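Local coordinates for cellulose biosynthesis protein BcsG (Salmonella typhimurium LT2, PDB 5OLT) that is required for cellulose biosynthesis and carries a zinc-binding extramembrane domain of the alkaline phosphatase family, the part described here, at residues L61-I66 with Y131-L136; S97-S102 with A106-R111; A352-S355 with A360-I363. All coordinates share one frame; numbering follows the deposited sequence. Where two conformers were deposited one is given.

How the contacts relate
All three contacts are buried, but they differ in place and chemistry. Contacts 1 and 2 adjoin: L132 N of contact 1 lies 3.0 Å from L110 O of contact 2, probably a hydrogen bond that joins the helices 132-138 and 102-110, and contact 2 is nested in the loop that contact 1 closes. Contact 1 is purely apolar, deep against the seven-stranded sheet; contact 2 is mixed, one backbone bond beside non-bonded packing of R108, and holds a zinc ligand. Contact 3, farther from the centre of the chain, is a backbone-bonded strand pair of the four-stranded C-terminal sheet. It meets contact 2 where S355 CB packs 3.6 Å from G98 C, whereas contacts 1 and 3 do not touch.

Contact 1 of 3, residues L61-I66 with Y131-L136; sequences LLVINI and YLFDNL
L61 and L136 meet through single methyl groups, CD2 of L61 lying 3.6 Å from CD1 of L136, while the two side chains cross at about a right angle. L61 sends its CG anti to the backbone N (chi1 171°), which carries its branch off the strand and toward the helix. L136, from helix 132-138, points its CB at the strand. Two residues along the strand, on the same face, V63 offers its CG2 methyl to the far end of the F133 ring: CG2 of V63 is 3.8 Å from CZ of F133, and CB of V63 lies a little farther from that same CZ, at 4.2 Å. The valine comes to the ring obliquely, and CZ alone makes the approach. F133 reaches it because its CG stands anti to its own carbonyl carbon (chi1 -72°), so that the ring extends from a flank of the helix toward the sheet. No hydrogen bond joins the two segments; the main chain of L61, L62 and V63 is engaged instead with the neighbouring strands 210-216 and 259-265. The F133 ring also rests on A211 and F213 of strand 210-216 and on L110 of helix 102-110, whose L109 packs against V63. L61 and V63 thus turn one face of the strand to the helices. This is the hydrophobic layer between a central strand and a covering helix, as expected of the alpha/beta core of the alkaline phosphatase family.

Contact 2 of 3, residues S97-S102 with A106-R111; sequences SGTSYS and AIRLLR. With ZN (zinc ion), chain B.
S102 supplies one ligand of the zinc site, at the start of helix 102-110, where the loop 97-102 runs into the helix with Y101 as the N-cap residue. S102 OG binds the zinc ion at 2.0 Å; C67, E266 and H267 complete the protein ligands, and a water lies 2.5 Å from the metal. The S102 carbonyl faces the other way, into the helix: A106 N donates to S102 O over 3.0 Å at 161°, the first-turn bond that ties the metal-binding residue to the helix. Farther back, R108 lies against the loop. Its chain is extended from CG to NE and passes G98, whose O sits over one face of the guanidinium, 3.6 Å from R108 NE, without a hydrogen bond to it. T99 crosses R108 at a slant, its CG2 methyl 4.2 Å from R108 CD. The polar end of R108 is held elsewhere, NH1 donating to P117 O, and T99 OG1 has its main partner in N357. Inside the loop, S97 OG donates to T99 O at 2.9 Å, in the carbonyl plane, linking S97 to T99 across G98. With its side-chain OG on zinc and its main-chain O bonded to A106 N, S102 couples the metal to the first turn of the helix, an arrangement consistent with the alkaline phosphatase family.

Contact 3 of 3, residues A352-S355 with A360-I363; sequences APVS and AVVI
Two backbone hydrogen bonds join S355 and V362 as an antiparallel hydrogen-bonded pair. S355 N donates to V362 O over 2.9 Å, and V362 N returns the bond to S355 O over 2.8 Å; both are nearly straight, 165° and 168° at the hydrogen, with each donor in the carbonyl plane. Each of these oxygens also receives a CA-H...O contact: V354 CA lies 3.4 Å from V362 O, and V361 CA 3.3 Å from S355 O. The serine hydroxyl is engaged away from this pair, with N96, and V354 O takes a hydrogen bond from Q116. On one side of the strand pair V354 packs across the joint in two directions. Its CG2 lies alongside I363, 4.0 Å from CG2 of I363, the two side chains pointing the same way. Its CG1, set anti to the backbone N (chi1 173°), slants toward V361 and comes 4.1 Å from CG1 of V361. S355 and V362 project to the other face, where P287, I284, P285 and T290 lie. W33, L34 and F37 of helix 27-42 lie against V354. Just before V354, P353 is the centre of an inverse gamma turn. Segment 352-355 thus enters the edge strand of the C-terminal sheet, where paired main-chain bonds fix the register and the valine-isoleucine face closes the joint by apolar packing.

Contact 1 of 3, residues L61-I66 with Y131-L136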
ATOM      1  N   LEU A  61       5.672 -12.838   5.059  1.00 10.68           N
ATOM      2  CA  LEU A  61       5.260 -11.576   4.414  1.00  9.69           C
ATOM      3  C   LEU A  61       5.142 -10.500   5.484  1.00  9.66           C
ATOM      4  O   LEU A  61       4.501 -10.719   6.521  1.00 10.36           O
ATOM      5  CB  LEU A  61       3.903 -11.743   3.688  1.00 10.72           C
ATOM      6  CG  LEU A  61       3.293 -10.429   3.177  1.00 10.12           C
ATOM      7  CD1 LEU A  61       4.108  -9.865   2.027  1.00 11.80           C
ATOM      8  CD2 LEU A  61       1.861 -10.616   2.688  1.00 12.37           C
ATOM      9  N   LEU A  62       5.773  -9.352   5.248  1.00  9.48           N
ATOM     10  CA  LEU A  62       5.652  -8.230   6.219  1.00  8.90           C
ATOM     11  C   LEU A  62       5.197  -7.014   5.424  1.00  8.65           C
ATOM     12  O   LEU A  62       5.905  -6.577   4.513  1.00  9.29           O
ATOM     13  CB  LEU A  62       7.017  -7.979   6.869  1.00 10.43           C
ATOM     14  CG  LEU A  62       7.131  -6.741   7.736  1.00 10.57           C
ATOM     15  CD1 LEU A  62       6.143  -6.745   8.888  1.00 12.08           C
ATOM     16  CD2 LEU A  62       8.563  -6.608   8.243  1.00 12.27           C
ATOM     17  N   VAL A  63       3.996  -6.514   5.727  1.00  9.33           N
ATOM     18  CA  VAL A  63       3.457  -5.334   5.042  1.00  9.10           C
ATOM     19  C   VAL A  63       3.606  -4.145   5.983  1.00  9.30           C
ATOM     20  O   VAL A  63       3.086  -4.159   7.114  1.00 11.09           O
ATOM     21  CB  VAL A  63       1.974  -5.549   4.661  1.00  9.72           C
ATOM     22  CG1 VAL A  63       1.374  -4.292   4.038  1.00 12.75           C
ATOM     23  CG2 VAL A  63       1.833  -6.718   3.721  1.00 12.01           C
ATOM     24  N   ILE A  64       4.343  -3.128   5.527  1.00  9.67           N
ATOM     25  CA  ILE A  64       4.686  -1.965   6.339  1.00  8.88           C
ATOM     26  C   ILE A  64       3.855  -0.797   5.784  1.00  9.14           C
ATOM     27  O   ILE A  64       4.140  -0.281   4.690  1.00  9.96           O
ATOM     28  CB  ILE A  64       6.217  -1.684   6.235  1.00  9.46           C
ATOM     29  CG1 ILE A  64       7.000  -2.877   6.815  1.00 10.57           C
ATOM     30  CG2 ILE A  64       6.575  -0.374   6.932  1.00 11.11           C
ATOM     31  CD1 ILE A  64       8.499  -2.725   6.717  1.00 10.89           C
ATOM     32  N   ASN A  65       2.793  -0.407   6.513  1.00  9.24           N
ATOM     33  CA  ASN A  65       1.806   0.545   6.037  1.00  9.02           C
ATOM     34  C   ASN A  65       2.019   1.856   6.792  1.00  8.48           C
ATOM     35  O   ASN A  65       1.847   1.919   8.006  1.00  9.34           O
ATOM     36  CB  ASN A  65       0.418  -0.081   6.292  1.00 10.19           C
ATOM     37  CG  ASN A  65      -0.722   0.757   5.789  1.00 10.37           C
ATOM     38  OD1 ASN A  65      -0.710   1.274   4.644  1.00 13.18           O
ATOM     39  ND2 ASN A  65      -1.744   0.874   6.613  1.00  8.19           N
ATOM     40  N   ILE A  66       2.471   2.876   6.066  1.00  9.16           N
ATOM     41  CA  ILE A  66       2.992   4.098   6.690  1.00  9.02           C
ATOM     42  C   ILE A  66       2.039   5.258   6.499  1.00  9.26           C
ATOM     43  O   ILE A  66       1.722   5.625   5.364  1.00  9.77           O
ATOM     44  CB  ILE A  66       4.366   4.475   6.083  1.00  9.12           C
ATOM     45  CG1 ILE A  66       5.375   3.325   6.274  1.00  9.95           C
ATOM     46  CG2 ILE A  66       4.888   5.803   6.673  1.00 10.67           C
ATOM     47  CD1 ILE A  66       6.666   3.505   5.495  1.00 11.03           C
ATOM     48  N   TYR A 131      -9.965 -10.354   0.876  1.00 11.23           N
ATOM     49  CA  TYR A 131      -9.136 -10.031   2.033  1.00 11.30           C
ATOM     50  C   TYR A 131      -7.804 -10.733   1.921  1.00 11.87           C
ATOM     51  O   TYR A 131      -7.715 -11.938   2.102  1.00 12.02           O
ATOM     52  CB  TYR A 131      -9.831 -10.378   3.350  1.00 12.90           C
ATOM     53  CG  TYR A 131     -11.115  -9.615   3.579  1.00 13.68           C
ATOM     54  CD1 TYR A 131     -12.308 -10.026   2.969  1.00 15.15           C
ATOM     55  CD2 TYR A 131     -11.134  -8.497   4.414  1.00 15.65           C
ATOM     56  CE1 TYR A 131     -13.497  -9.339   3.192  1.00 16.84           C
ATOM     57  CE2 TYR A 131     -12.330  -7.796   4.631  1.00 17.08           C
ATOM     58  CZ  TYR A 131     -13.498  -8.257   4.035  1.00 17.47           C
ATOM     59  OH  TYR A 131     -14.701  -7.588   4.216  1.00 21.09           O
ATOM     60  N   LEU A 132      -6.770  -9.956   1.585  1.00 11.62           N
ATOM     61  CA  LEU A 132      -5.449 -10.518   1.311  1.00 11.54           C
ATOM     62  C   LEU A 132      -4.957 -11.449   2.439  1.00 11.70           C
ATOM     63  O   LEU A 132      -4.443 -12.571   2.164  1.00 11.31           O
ATOM     64  CB  LEU A 132      -4.457  -9.361   1.115  1.00 11.59           C
ATOM     65  CG  LEU A 132      -2.972  -9.727   0.964  1.00 11.81           C
ATOM     66  CD1 LEU A 132      -2.787 -10.563  -0.319  1.00 14.81           C
ATOM     67  CD2 LEU A 132      -2.145  -8.425   0.953  1.00 14.80           C
ATOM     68  N   PHE A 133      -5.057 -10.997   3.681  1.00 12.17           N
ATOM     69  CA  PHE A 133      -4.565 -11.769   4.821  1.00 12.01           C
ATOM     70  C   PHE A 133      -5.409 -13.013   5.075  1.00 13.45           C
ATOM     71  O   PHE A 133      -4.876 -14.016   5.567  1.00 14.68           O
ATOM     72  CB  PHE A 133      -4.385 -10.894   6.073  1.00 12.59           C
ATOM     73  CG  PHE A 133      -3.212  -9.964   5.965  1.00 12.14           C
ATOM     74  CD1 PHE A 133      -3.317  -8.751   5.287  1.00 13.32           C
ATOM     75  CD2 PHE A 133      -1.987 -10.324   6.521  1.00 13.75           C
ATOM     76  CE1 PHE A 133      -2.209  -7.907   5.165  1.00 13.74           C
ATOM     77  CE2 PHE A 133      -0.882  -9.482   6.426  1.00 15.06           C
ATOM     78  CZ  PHE A 133      -0.982  -8.284   5.741  1.00 13.13           C
ATOM     79  N   ASP A 134      -6.698 -12.976   4.709  1.00 13.59           N
ATOM     80  CA  ASP A 134      -7.519 -14.194   4.831  0.70 14.44           C
ATOM     81  C   ASP A 134      -7.140 -15.218   3.791  1.00 13.72           C
ATOM     82  O   ASP A 134      -7.107 -16.420   4.083  1.00 15.69           O
ATOM     83  CB  ASP A 134      -8.984 -13.838   4.696  0.70 15.82           C
ATOM     84  CG  ASP A 134      -9.544 -13.243   5.958  0.70 20.56           C
ATOM     85  OD1 ASP A 134      -8.896 -13.349   7.039  0.70 25.13           O
ATOM     86  OD2 ASP A 134     -10.656 -12.671   5.875  0.70 23.13           O
ATOM     87  N   ASN A 135      -6.844 -14.753   2.579  1.00 12.83           N
ATOM     88  CA  ASN A 135      -6.357 -15.631   1.520  1.00 12.90           C
ATOM     89  C   ASN A 135      -5.077 -16.313   1.995  1.00 12.76           C
ATOM     90  O   ASN A 135      -4.895 -17.514   1.772  1.00 15.14           O
ATOM     91  CB  ASN A 135      -6.107 -14.839   0.223  1.00 12.94           C
ATOM     92  CG  ASN A 135      -7.408 -14.341  -0.415  1.00 13.83           C
ATOM     93  OD1 ASN A 135      -8.461 -14.991  -0.300  1.00 17.48           O
ATOM     94  ND2 ASN A 135      -7.354 -13.202  -1.072  1.00 13.66           N
ATOM     95  N   LEU A 136      -4.194 -15.557   2.653  1.00 12.06           N
ATOM     96  CA  LEU A 136      -2.967 -16.172   3.154  1.00 12.54           C
ATOM     97  C   LEU A 136      -3.212 -17.091   4.342  1.00 13.62           C
ATOM     98  O   LEU A 136      -2.609 -18.185   4.421  1.00 13.98           O
ATOM     99  CB  LEU A 136      -1.965 -15.071   3.497  1.00 12.46           C
ATOM    100  CG  LEU A 136      -1.504 -14.304   2.261  1.00 12.07           C
ATOM    101  CD1 LEU A 136      -0.740 -13.071   2.739  1.00 13.85           C
ATOM    102  CD2 LEU A 136      -0.649 -15.172   1.317  1.00 14.16           C
TER

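Contact 2 of 3, residues S97-S102 with A106-R111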
ATOM      1  N   SER A  97      -2.939   5.631  -3.704  1.00  9.32           N
ATOM      2  CA  SER A  97      -3.439   5.079  -2.437  1.00  9.12           C
ATOM      3  C   SER A  97      -4.976   5.032  -2.346  1.00  9.09           C
ATOM      4  O   SER A  97      -5.507   4.373  -1.455  1.00 10.36           O
ATOM      5  CB  SER A  97      -2.908   5.876  -1.238  1.00  9.92           C
ATOM      6  OG  SER A  97      -3.493   7.156  -1.222  1.00 11.78           O
ATOM      7  N   GLY A  98      -5.665   5.702  -3.262  1.00  9.33           N
ATOM      8  CA  GLY A  98      -7.126   5.595  -3.339  1.00  9.16           C
ATOM      9  C   GLY A  98      -7.912   6.454  -2.365  1.00  9.66           C
ATOM     10  O   GLY A  98      -9.140   6.423  -2.438  1.00  9.85           O
ATOM     11  N   THR A  99      -7.226   7.170  -1.460  1.00  8.85           N
ATOM     12  CA  THR A  99      -7.894   7.932  -0.385  1.00  8.55           C
ATOM     13  C   THR A  99      -6.872   8.758   0.325  1.00  8.91           C
ATOM     14  O   THR A  99      -5.644   8.533   0.154  1.00 10.15           O
ATOM     15  CB  THR A  99      -8.577   6.956   0.605  1.00  9.80           C
ATOM     16  OG1 THR A  99      -9.262   7.712   1.612  1.00 11.36           O
ATOM     17  CG2 THR A  99      -7.560   6.021   1.261  1.00 11.63           C
ATOM     18  N   SER A 100      -7.339   9.743   1.096  1.00  9.39           N
ATOM     19  CA  SER A 100      -6.405  10.532   1.885  1.00  9.51           C
ATOM     20  C   SER A 100      -6.602  10.388   3.390  1.00  8.81           C
ATOM     21  O   SER A 100      -5.976  11.161   4.136  1.00 10.19           O
ATOM     22  CB  SER A 100      -6.401  11.977   1.457  1.00 12.19           C
ATOM     23  OG  SER A 100      -7.691  12.557   1.534  1.00 12.51           O
ATOM     24  N   TYR A 101      -7.398   9.396   3.825  1.00  9.17           N
ATOM     25  CA  TYR A 101      -7.608   9.146   5.259  1.00  9.71           C
ATOM     26  C   TYR A 101      -7.096   7.780   5.655  1.00 10.06           C
ATOM     27  O   TYR A 101      -7.097   6.850   4.845  1.00 10.59           O
ATOM     28  CB  TYR A 101      -9.101   9.252   5.602  1.00 11.41           C
ATOM     29  CG  TYR A 101      -9.712  10.652   5.466  1.00 12.05           C
ATOM     30  CD1 TYR A 101      -8.993  11.807   5.780  1.00 13.71           C
ATOM     31  CD2 TYR A 101     -11.044  10.780   5.114  1.00 12.84           C
ATOM     32  CE1 TYR A 101      -9.586  13.079   5.688  1.00 13.91           C
ATOM     33  CE2 TYR A 101     -11.663  12.025   5.059  1.00 13.92           C
ATOM     34  CZ  TYR A 101     -10.928  13.166   5.337  1.00 12.59           C
ATOM     35  OH  TYR A 101     -11.594  14.396   5.254  1.00 15.43           O
ATOM     36  N   SER A 102      -6.676   7.656   6.923  1.00  9.53           N
ATOM     37  CA  SER A 102      -5.993   6.450   7.367  1.00 10.06           C
ATOM     38  C   SER A 102      -6.868   5.208   7.397  1.00 10.34           C
ATOM     39  O   SER A 102      -6.452   4.143   6.914  1.00 11.17           O
ATOM     40  CB  SER A 102      -5.447   6.660   8.782  1.00 11.09           C
ATOM     41  OG  SER A 102      -4.599   7.801   8.846  1.00 11.58           O
ATOM     42  N   ALA A 106      -6.240   1.785   5.109  1.00 10.00           N
ATOM     43  CA  ALA A 106      -5.920   0.469   5.668  1.00 10.34           C
ATOM     44  C   ALA A 106      -6.923  -0.578   5.190  1.00 10.24           C
ATOM     45  O   ALA A 106      -6.541  -1.696   4.822  1.00 10.79           O
ATOM     46  CB  ALA A 106      -5.905   0.530   7.174  1.00 12.71           C
ATOM     47  N   ILE A 107      -8.218  -0.223   5.140  1.00  9.58           N
ATOM     48  CA  ILE A 107      -9.210  -1.162   4.649  1.00 10.64           C
ATOM     49  C   ILE A 107      -8.950  -1.498   3.172  1.00  9.33           C
ATOM     50  O   ILE A 107      -9.032  -2.665   2.782  1.00 11.08           O
ATOM     51  CB  ILE A 107     -10.640  -0.587   4.808  1.00 11.25           C
ATOM     52  CG1 ILE A 107     -10.945  -0.295   6.294  1.00 11.59           C
ATOM     53  CG2 ILE A 107     -11.671  -1.605   4.309  1.00 12.75           C
ATOM     54  CD1 ILE A 107     -12.169   0.596   6.448  1.00 15.45           C
ATOM     55  N   ARG A 108      -8.612  -0.495   2.350  1.00  9.29           N
ATOM     56  CA  ARG A 108      -8.331  -0.750   0.941  1.00  9.11           C
ATOM     57  C   ARG A 108      -7.148  -1.731   0.800  1.00  9.31           C
ATOM     58  O   ARG A 108      -7.186  -2.636  -0.016  1.00 10.05           O
ATOM     59  CB  ARG A 108      -8.064   0.548   0.208  1.00  8.64           C
ATOM     60  CG  ARG A 108      -9.326   1.386   0.018  1.00  9.97           C
ATOM     61  CD  ARG A 108      -9.064   2.678  -0.756  1.00  9.98           C
ATOM     62  NE  ARG A 108     -10.328   3.417  -0.962  1.00 10.64           N
ATOM     63  CZ  ARG A 108     -11.267   3.069  -1.849  1.00  9.95           C
ATOM     64  NH1 ARG A 108     -11.094   2.049  -2.694  1.00 10.36           N
ATOM     65  NH2 ARG A 108     -12.423   3.761  -1.887  1.00 11.44           N
ATOM     66  N   LEU A 109      -6.097  -1.521   1.577  1.00  9.43           N
ATOM     67  CA  LEU A 109      -4.947  -2.418   1.525  1.00  9.92           C
ATOM     68  C   LEU A 109      -5.309  -3.830   1.999  1.00 10.07           C
ATOM     69  O   LEU A 109      -4.904  -4.822   1.371  1.00 10.51           O
ATOM     70  CB  LEU A 109      -3.830  -1.843   2.418  1.00 10.42           C
ATOM     71  CG  LEU A 109      -2.543  -2.679   2.586  1.00 10.01           C
ATOM     72  CD1 LEU A 109      -1.920  -3.130   1.280  1.00 12.58           C
ATOM     73  CD2 LEU A 109      -1.550  -1.831   3.344  1.00 12.39           C
ATOM     74  N   LEU A 110      -6.093  -3.930   3.078  1.00 10.34           N
ATOM     75  CA  LEU A 110      -6.511  -5.243   3.572  1.00 10.27           C
ATOM     76  C   LEU A 110      -7.436  -5.963   2.580  1.00 10.58           C
ATOM     77  O   LEU A 110      -7.457  -7.201   2.537  1.00 11.46           O
ATOM     78  CB  LEU A 110      -7.113  -5.159   4.997  1.00 11.52           C
ATOM     79  CG  LEU A 110      -6.052  -4.704   6.011  1.00 12.80           C
ATOM     80  CD1 LEU A 110      -6.721  -4.246   7.280  1.00 13.40           C
ATOM     81  CD2 LEU A 110      -5.051  -5.807   6.310  1.00 14.03           C
ATOM     82  N   ARG A 111      -8.084  -5.194   1.698  1.00 10.60           N
ATOM     83  CA  ARG A 111      -8.937  -5.766   0.658  1.00 10.50           C
ATOM     84  C   ARG A 111      -8.226  -5.767  -0.708  1.00 10.53           C
ATOM     85  O   ARG A 111      -8.859  -5.721  -1.763  1.00 10.93           O
ATOM     86  CB  ARG A 111     -10.279  -5.043   0.600  1.00 11.34           C
ATOM     87  CG  ARG A 111     -11.106  -5.203   1.860  1.00 13.03           C
ATOM     88  CD  ARG A 111     -12.465  -4.541   1.696  1.00 14.43           C
ATOM     89  NE  ARG A 111     -13.184  -4.602   2.961  1.00 16.57           N
ATOM     90  CZ  ARG A 111     -14.454  -4.239   3.091  1.00 16.07           C
ATOM     91  NH1 ARG A 111     -15.133  -3.835   2.007  1.00 16.72           N
ATOM     92  NH2 ARG A 111     -15.026  -4.360   4.294  1.00 17.14           N
TER
HETATM   93 ZN    ZN B 601      -2.837   8.084   7.949  0.75 12.46          ZN
HETATM   94  O   HOH W   1      -3.799  10.094   9.083  1.00 32.28           O

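Contact 3 of 3, residues A352-S355 with A360-I363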
ATOM      1  N   ALA A 352      -6.536   2.687 -12.726  1.00 10.25           N
ATOM      2  CA  ALA A 352      -6.622   4.141 -12.904  1.00  9.71           C
ATOM      3  C   ALA A 352      -6.538   4.823 -11.529  1.00  9.59           C
ATOM      4  O   ALA A 352      -7.002   4.246 -10.512  1.00 10.78           O
ATOM      5  CB  ALA A 352      -7.921   4.524 -13.633  1.00 12.54           C
ATOM      6  N   PRO A 353      -5.947   6.038 -11.492  1.00 10.11           N
ATOM      7  CA  PRO A 353      -5.803   6.765 -10.207  1.00 10.37           C
ATOM      8  C   PRO A 353      -7.083   7.475  -9.805  1.00 10.70           C
ATOM      9  O   PRO A 353      -7.294   8.628 -10.097  1.00 15.26           O
ATOM     10  CB  PRO A 353      -4.668   7.750 -10.491  1.00 12.00           C
ATOM     11  CG  PRO A 353      -4.827   8.027 -11.941  1.00 10.75           C
ATOM     12  CD  PRO A 353      -5.164   6.685 -12.563  1.00 11.23           C
ATOM     13  N   VAL A 354      -7.943   6.726  -9.183  1.00  9.76           N
ATOM     14  CA  VAL A 354      -9.202   7.231  -8.647  1.00  8.96           C
ATOM     15  C   VAL A 354      -9.062   7.212  -7.136  1.00  8.89           C
ATOM     16  O   VAL A 354      -8.616   6.212  -6.564  1.00  9.26           O
ATOM     17  CB  VAL A 354     -10.361   6.307  -9.065  1.00  9.35           C
ATOM     18  CG1 VAL A 354     -11.662   6.713  -8.363  1.00 10.61           C
ATOM     19  CG2 VAL A 354     -10.493   6.305 -10.598  1.00 11.32           C
ATOM     20  N   SER A 355      -9.432   8.310  -6.480  1.00  8.80           N
ATOM     21  CA  SER A 355      -9.311   8.373  -5.026  1.00  9.15           C
ATOM     22  C   SER A 355     -10.581   8.939  -4.427  1.00  9.36           C
ATOM     23  O   SER A 355     -11.236   9.805  -5.047  1.00 10.16           O
ATOM     24  CB  SER A 355      -8.133   9.267  -4.618  1.00 10.31           C
ATOM     25  OG  SER A 355      -6.936   8.760  -5.178  1.00 10.91           O
ATOM     26  N   ALA A 360     -15.958  13.018  -1.417  1.00 14.37           N
ATOM     27  CA  ALA A 360     -15.251  13.536  -2.575  1.00 12.65           C
ATOM     28  C   ALA A 360     -14.632  12.406  -3.356  1.00 11.85           C
ATOM     29  O   ALA A 360     -14.131  11.434  -2.766  1.00 12.57           O
ATOM     30  CB  ALA A 360     -14.153  14.493  -2.125  1.00 14.75           C
ATOM     31  N   VAL A 361     -14.677  12.552  -4.684  1.00 11.44           N
ATOM     32  CA  VAL A 361     -13.937  11.654  -5.607  1.00  9.97           C
ATOM     33  C   VAL A 361     -13.010  12.516  -6.460  1.00 10.51           C
ATOM     34  O   VAL A 361     -13.397  13.607  -6.913  1.00 11.28           O
ATOM     35  CB  VAL A 361     -14.903  10.873  -6.545  1.00 10.87           C
ATOM     36  CG1 VAL A 361     -14.127   9.898  -7.399  1.00 11.34           C
ATOM     37  CG2 VAL A 361     -15.992  10.086  -5.776  1.00 12.74           C
ATOM     38  N   VAL A 362     -11.774  12.030  -6.640  1.00  9.68           N
ATOM     39  CA  VAL A 362     -10.811  12.695  -7.500  1.00  9.60           C
ATOM     40  C   VAL A 362     -10.417  11.675  -8.565  1.00  9.45           C
ATOM     41  O   VAL A 362     -10.098  10.517  -8.253  1.00  9.66           O
ATOM     42  CB  VAL A 362      -9.564  13.159  -6.724  1.00  9.57           C
ATOM     43  CG1 VAL A 362      -8.497  13.680  -7.668  1.00 11.66           C
ATOM     44  CG2 VAL A 362      -9.964  14.250  -5.746  1.00 10.73           C
ATOM     45  N   ILE A 363     -10.396  12.128  -9.814  1.00  9.26           N
ATOM     46  CA  ILE A 363      -9.930  11.301 -10.950  1.00  9.86           C
ATOM     47  C   ILE A 363      -8.992  12.100 -11.829  1.00 10.12           C
ATOM     48  O   ILE A 363      -8.935  13.335 -11.740  1.00 11.54           O
ATOM     49  CB  ILE A 363     -11.103  10.752 -11.823  1.00 10.47           C
ATOM     50  CG1 ILE A 363     -11.790  11.883 -12.612  1.00 11.62           C
ATOM     51  CG2 ILE A 363     -12.091   9.997 -10.908  1.00 11.35           C
ATOM     52  CD1 ILE A 363     -12.920  11.414 -13.543  1.00 13.67           C
TER